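PDB 5LTV: chemotactic transducer PctC from Pseudomonas aeruginosa, which binds gamma-aminobutyrate through its Cache-type, probably periplasmic, sensor domain and probably relays the signal to the chemotaxis machinery as an amino acid chemoreceptor. Local coordinates for residues L38-I41 and G42-A46; A122-K125 and D126-A130; L199-D203 and S204-L208. All coordinates share one frame; numbering follows the deposited sequence. Where two conformers were deposited one is given.

Contact 1: L38-I41 and G42-A46; sequences LGEI and GTLTA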
# COMPACT_ATOMS: atom_id res chain seq x y z
N LEU A 38 -15.04 -18.82 10.71
CA LEU A 38 -14.52 -17.97 9.65
C LEU A 38 -14.63 -16.49 10.03
O LEU A 38 -13.75 -15.68 9.69
CB LEU A 38 -15.29 -18.24 8.36
CG LEU A 38 -14.98 -19.55 7.65
CD1 LEU A 38 -15.84 -19.64 6.40
CD2 LEU A 38 -13.49 -19.68 7.30
N GLY A 39 -15.70 -16.11 10.75
CA GLY A 39 -15.83 -14.74 11.22
C GLY A 39 -14.73 -14.34 12.19
O GLY A 39 -14.30 -13.18 12.20
N GLU A 40 -14.26 -15.28 13.00
CA GLU A 40 -13.20 -14.99 13.95
C GLU A 40 -11.84 -14.93 13.27
O GLU A 40 -11.01 -14.08 13.60
CB GLU A 40 -13.17 -16.05 15.06
CG GLU A 40 -12.29 -15.67 16.24
CD GLU A 40 -12.76 -14.40 16.94
OE1 GLU A 40 -13.72 -14.47 17.73
OE2 GLU A 40 -12.16 -13.33 16.68
N ILE A 41 -11.59 -15.83 12.31
CA ILE A 41 -10.32 -15.81 11.60
C ILE A 41 -10.22 -14.59 10.71
O ILE A 41 -9.16 -13.98 10.59
CB ILE A 41 -10.16 -17.10 10.78
CG1 ILE A 41 -10.32 -18.30 11.71
CG2 ILE A 41 -8.83 -17.08 9.96
CD1 ILE A 41 -9.72 -19.53 11.16
N GLY A 42 -11.32 -14.22 10.06
CA GLY A 42 -11.32 -13.01 9.25
C GLY A 42 -11.03 -11.77 10.07
O GLY A 42 -10.31 -10.88 9.63
N THR A 43 -11.60 -11.70 11.27
CA THR A 43 -11.36 -10.57 12.16
C THR A 43 -9.89 -10.49 12.55
O THR A 43 -9.26 -9.43 12.41
CB THR A 43 -12.24 -10.70 13.39
OG1 THR A 43 -13.60 -10.50 13.01
CG2 THR A 43 -11.87 -9.68 14.44
N LEU A 44 -9.33 -11.60 13.02
CA LEU A 44 -7.93 -11.61 13.40
C LEU A 44 -7.01 -11.40 12.20
O LEU A 44 -5.91 -10.88 12.35
CB LEU A 44 -7.59 -12.92 14.10
CG LEU A 44 -8.27 -13.11 15.46
CD1 LEU A 44 -7.90 -14.47 16.09
CD2 LEU A 44 -7.96 -11.95 16.41
N THR A 45 -7.44 -11.85 11.00
CA THR A 45 -6.60 -11.67 9.82
C THR A 45 -6.56 -10.21 9.41
O THR A 45 -5.50 -9.68 9.08
CB THR A 45 -7.10 -12.54 8.66
OG1 THR A 45 -7.06 -13.90 9.07
CG2 THR A 45 -6.23 -12.40 7.46
N ALA A 46 -7.71 -9.53 9.52
CA ALA A 46 -7.81 -8.12 9.20
C ALA A 46 -7.04 -7.27 10.20
O ALA A 46 -6.34 -6.33 9.82
CB ALA A 46 -9.27 -7.69 9.15

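Contact 2: A122-K125 and D126-A130; sequences AWYK and DALAA. With ABU (gamma-amino-butanoic acid), chain H.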
# COMPACT_ATOMS: atom_id res chain seq x y z
N ALA A 122 0.87 8.52 -10.31
CA ALA A 122 -0.34 8.52 -9.49
C ALA A 122 -0.05 8.63 -8.00
O ALA A 122 -0.85 9.22 -7.26
CB ALA A 122 -1.18 7.26 -9.75
N TRP A 123 1.07 8.05 -7.52
CA TRP A 123 1.32 8.14 -6.08
C TRP A 123 1.67 9.57 -5.70
O TRP A 123 1.46 9.97 -4.55
CB TRP A 123 2.45 7.19 -5.66
CG TRP A 123 3.79 7.46 -6.34
CD1 TRP A 123 4.29 6.79 -7.41
CD2 TRP A 123 4.79 8.44 -5.98
NE1 TRP A 123 5.55 7.28 -7.74
CE2 TRP A 123 5.87 8.29 -6.89
CE3 TRP A 123 4.88 9.41 -4.98
CZ2 TRP A 123 7.02 9.09 -6.83
CZ3 TRP A 123 6.03 10.19 -4.90
CH2 TRP A 123 7.09 10.03 -5.83
N TYR A 124 2.17 10.34 -6.66
CA TYR A 124 2.48 11.74 -6.43
C TYR A 124 1.21 12.59 -6.52
O TYR A 124 0.81 13.25 -5.55
CB TYR A 124 3.55 12.17 -7.45
CG TYR A 124 4.03 13.57 -7.23
CD1 TYR A 124 5.25 13.80 -6.59
CD2 TYR A 124 3.30 14.69 -7.67
CE1 TYR A 124 5.68 15.14 -6.34
CE2 TYR A 124 3.73 15.97 -7.44
CZ TYR A 124 4.91 16.22 -6.79
OH TYR A 124 5.34 17.52 -6.58
N LYS A 125 0.56 12.56 -7.69
CA LYS A 125 -0.61 13.39 -7.92
C LYS A 125 -1.74 13.09 -6.94
O LYS A 125 -2.44 14.00 -6.50
CB LYS A 125 -1.09 13.22 -9.37
CG LYS A 125 -0.11 13.71 -10.39
CD LYS A 125 -0.68 13.64 -11.80
CE LYS A 125 -0.84 12.19 -12.26
NZ LYS A 125 -1.32 12.02 -13.67
N ASP A 126 -1.92 11.82 -6.55
CA ASP A 126 -2.97 11.52 -5.56
C ASP A 126 -2.60 12.00 -4.15
O ASP A 126 -3.48 12.43 -3.40
CB ASP A 126 -3.29 10.02 -5.54
CG ASP A 126 -3.85 9.53 -6.90
OD1 ASP A 126 -4.11 10.39 -7.76
OD2 ASP A 126 -3.99 8.30 -7.10
N ALA A 127 -1.32 11.96 -3.77
CA ALA A 127 -0.98 12.57 -2.48
C ALA A 127 -1.33 14.06 -2.44
O ALA A 127 -1.84 14.57 -1.43
CB ALA A 127 0.52 12.37 -2.17
N LEU A 128 -1.05 14.78 -3.54
CA LEU A 128 -1.32 16.20 -3.56
C LEU A 128 -2.82 16.47 -3.58
O LEU A 128 -3.30 17.37 -2.88
CB LEU A 128 -0.64 16.87 -4.75
CG LEU A 128 0.89 17.05 -4.67
CD1 LEU A 128 1.37 17.95 -5.78
CD2 LEU A 128 1.33 17.58 -3.31
N ALA A 129 -3.57 15.67 -4.34
CA ALA A 129 -5.02 15.88 -4.42
C ALA A 129 -5.68 15.63 -3.07
O ALA A 129 -6.54 16.40 -2.63
CB ALA A 129 -5.63 15.00 -5.51
N ALA A 130 -5.27 14.58 -2.36
CA ALA A 130 -5.85 14.31 -1.06
C ALA A 130 -5.29 15.18 0.06
O ALA A 130 -5.93 15.28 1.10
CB ALA A 130 -5.66 12.84 -0.71
N ABU H . 10.32 2.78 -6.07
CD ABU H . 9.37 2.87 -7.21
CB ABU H . 9.38 4.23 -7.87
CG ABU H . 8.00 4.84 -8.01
C ABU H . 7.26 4.80 -9.33
O ABU H . 6.92 3.68 -9.80
OXT ABU H . 6.94 5.90 -9.87

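Contact 3: L199-D203 and S204-L208; sequences LLHPD and SGLVL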
# COMPACT_ATOMS: atom_id res chain seq x y z
N LEU A 199 -6.65 -6.91 -4.89
CA LEU A 199 -5.45 -6.16 -4.52
C LEU A 199 -4.29 -7.05 -4.16
O LEU A 199 -3.14 -6.76 -4.49
CB LEU A 199 -5.74 -5.25 -3.32
CG LEU A 199 -7.04 -4.44 -3.38
CD1 LEU A 199 -7.25 -3.79 -2.06
CD2 LEU A 199 -7.02 -3.45 -4.53
N LEU A 200 -4.56 -8.12 -3.42
CA LEU A 200 -3.57 -9.12 -3.10
C LEU A 200 -4.23 -10.46 -3.31
O LEU A 200 -5.42 -10.61 -3.01
CB LEU A 200 -3.14 -9.04 -1.69
CG LEU A 200 -2.59 -7.73 -1.10
CD1 LEU A 200 -2.52 -7.90 0.42
CD2 LEU A 200 -1.26 -7.39 -1.72
N HIS A 201 -3.45 -11.44 -3.76
CA HIS A 201 -3.96 -12.79 -4.03
C HIS A 201 -2.81 -13.78 -4.18
O HIS A 201 -1.80 -13.48 -4.82
CB HIS A 201 -4.84 -12.79 -5.30
CG HIS A 201 -5.81 -13.93 -5.36
ND1 HIS A 201 -5.42 -15.23 -5.59
CD2 HIS A 201 -7.15 -13.97 -5.17
CE1 HIS A 201 -6.48 -16.02 -5.57
NE2 HIS A 201 -7.54 -15.28 -5.30
N PRO A 202 -2.91 -14.96 -3.58
CA PRO A 202 -1.84 -15.95 -3.75
C PRO A 202 -1.60 -16.34 -5.21
O PRO A 202 -0.47 -16.71 -5.59
CB PRO A 202 -2.33 -17.13 -2.90
CG PRO A 202 -3.28 -16.49 -1.89
CD PRO A 202 -3.95 -15.39 -2.63
N ASP A 203 -2.61 -16.24 -6.05
CA ASP A 203 -2.45 -16.31 -7.50
C ASP A 203 -2.17 -14.90 -8.04
O ASP A 203 -3.10 -14.15 -8.37
CB ASP A 203 -3.69 -16.91 -8.15
CG ASP A 203 -3.51 -17.16 -9.63
OD1 ASP A 203 -2.45 -16.74 -10.18
OD2 ASP A 203 -4.45 -17.72 -10.24
N SER A 204 -0.88 -14.56 -8.17
CA SER A 204 -0.45 -13.21 -8.53
C SER A 204 -1.12 -12.72 -9.80
O SER A 204 -1.37 -11.51 -9.94
CB SER A 204 1.08 -13.17 -8.68
OG SER A 204 1.51 -13.88 -9.84
N GLY A 205 -1.42 -13.62 -10.75
CA GLY A 205 -2.13 -13.22 -11.95
C GLY A 205 -3.50 -12.61 -11.70
O GLY A 205 -3.99 -11.84 -12.53
N LEU A 206 -4.12 -12.93 -10.56
CA LEU A 206 -5.44 -12.38 -10.29
C LEU A 206 -5.38 -10.98 -9.68
O LEU A 206 -6.42 -10.34 -9.53
CB LEU A 206 -6.24 -13.32 -9.39
CG LEU A 206 -6.73 -14.62 -10.01
CD1 LEU A 206 -7.51 -15.41 -8.98
CD2 LEU A 206 -7.59 -14.31 -11.21
N VAL A 207 -4.18 -10.49 -9.36
CA VAL A 207 -4.05 -9.14 -8.84
C VAL A 207 -4.49 -8.12 -9.89
O VAL A 207 -4.12 -8.22 -11.06
CB VAL A 207 -2.61 -8.88 -8.37
CG1 VAL A 207 -2.36 -7.38 -8.26
CG2 VAL A 207 -2.42 -9.53 -7.00
N LEU A 208 -5.30 -7.15 -9.45
CA LEU A 208 -5.89 -6.07 -10.24
C LEU A 208 -6.97 -6.55 -11.19
O LEU A 208 -7.46 -5.76 -12.01
CB LEU A 208 -4.85 -5.26 -11.04
CG LEU A 208 -3.86 -4.42 -10.23
CD1 LEU A 208 -3.12 -3.44 -11.13
CD2 LEU A 208 -4.56 -3.67 -9.08
O HOH W 1 1.57 -16.67 -7.79

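Contact 1: L38-I41 and G42-A46
Thr45 and Ile41, one helical turn apart, form the tightest spot of this contact. The hydroxyl OG1 of Thr45 bonds to the carbonyl O of Ile41 at 2.6 Å, while the backbone N of Thr45 reaches the same oxygen at 2.8 Å. The two donors come from opposite faces of the carbonyl plane, so they divide the acceptor between them. A chi1 of -60° makes this possible: it sets OG1 beside the backbone N, turned back toward the preceding turn, and directs the methyl CG2 elsewhere. The CG2 branch of Ile41 lies 3.7 Å from Thr45 OG1, the two side chains crossing at a slant. Thr43 repeats the pattern on another flank. Its OG1 meets Gly39 O at 2.9 Å almost in line with the C=O bond, whereas its backbone N approaches that oxygen from well above the carbonyl plane, at 3.2 Å. Such i to i-4 threonine bonds, laid over regular backbone bonds like Gly42 N to Leu38 O, belong to the long N-terminal helix 34-68, whose length and place ahead of two successive antiparallel sheets match the double-Cache (dCache) architecture. The inner flank of this turn rests on the sheet that holds strands 237-242 and 251-256: Leu38 touches Phe237, Ile41 touches Leu255, and Thr45 and Ala46 both meet Val253. The solvent side is looser. There Glu40 bends at chi2 (62°), which carries its carboxylate forward toward the next turn until OE2 stands 4.1 Å from Leu44 CG, a loose van der Waals approach to an aliphatic carbon. Glu40 was modelled in two conformers, as would be expected of a weakly held side chain, and Leu44 is also exposed.

Contact 2: A122-K125 and D126-A130
Leu128 and Tyr124 meet across one turn of helix 122-130, and the leucine side chain can be followed outward. Its CB lies 3.8 Å from Lys125 O, close to the backbone of the preceding turn. CG stands 3.9 Å from Tyr124 O, the carbonyl that accepts the backbone N-H of Leu128, and has begun to approach the ring. The methyl CD1 completes the contact 3.5 Å from Tyr124 CE2, coming obliquely to the phenol. Tyr124 meets it halfway: with CG opposite the backbone N (chi1 -175°), the ring swings toward the following turn although its CA-CB bond leads away from it. Val164 of strand 160-170 touches both side chains, placing this pair on the sheet side of the helix.

Asp126, on the exposed flank, bonds through its backbone N to Ala122 O at 2.9 Å; its carboxylate folds back over the same turn, leaving OD2 4.0 Å from Ala122 CB.

Trp123 points elsewhere. Its CG sits between the backbone N and the carbonyl carbon (chi1 60°), sending the indole off the helix into the ligand pocket. One ring face packs against Tyr124 CB, and the indole meets Tyr95 edge to face. NE1 donates to OXT of gamma-amino-butanoic acid at 2.9 Å, with an N-H...O angle of 166° and the oxygen at the ring edge, near its plane. Tyr116, Arg121, Ala142 and Asp168 also bond to the ligand, in a Cache-domain ligand pocket where an indole carried by a helix donates to one carboxylate oxygen.

Contact 3: L199-D203 and S204-L208
The side chains of His201 and Leu206 lie alongside each other and point the same way, packing across the turn that leaves edge strand 198-200. That strand ends in a classic beta bulge, in which Leu199 and Leu200 both face Leu191 of the neighbouring strand, and a short 3-10 segment, 204-206, then turns the chain back. The principal apolar contact is CH-pi: Leu206 CD1 stands 3.8 Å from the centroid of the imidazole and only 18° off the ring normal, hence over the face, displaced toward the CE1 and NE2 rim. With CG roughly opposite the backbone N (chi1 -157°), the ring is presented to this methyl.

The imidazole is also fixed in its own plane. Asp203 N donates to ND1 at 3.0 Å, and lies merely 2° out of the ring plane, so ND1 acts as an acceptor here. Tyr215 makes a weak hydrogen bond at NE2, and the rings of Tyr188 and Phe190 also meet the histidine.

Asp203 crosses Leu206 at an angle, its OD2 3.9 Å from Leu206 CG. The backbone supplies the firmer link, for Leu206 N bonds to Asp203 O, three residues back, at 2.7 Å, the spacing of a 3-10 turn; the donor sits above the carbonyl plane. Val207 turns CG2 toward the strand end, 3.8 Å from Leu199 O, and touches Leu171 of helix 171-178. On the solvent side a water donates to Pro202 O and accepts from Ser204 N. Within the 3-10 turn, Asp203 OD1 takes a weak bond from Gly205 N at 3.3 Å, well bent at the hydrogen.

How the contacts relate
The three contacts follow one another along the chain and none touches another. Contact 2 alone holds a residue of the ligand pocket; it packs on the sheet with strands 147-157 and 160-170. Contacts 1 and 3 belong with the other sheet: residues 38-46 rest on its strands 237-242 and 251-256, while residues 199-208 extend from its edge strand 198-200. Centres of contacts 1 and 3 are about 20 Å apart, nearest atoms about 9 Å. Contact 1 lies about 32 Å from contact 2 between centres, on opposite sides of the chain's centre. Contact 3 approaches contact 2 to about 11 Å between nearest atoms, and its Leu199 and Leu208 touch Pro138 on the pocket-bearing sheet.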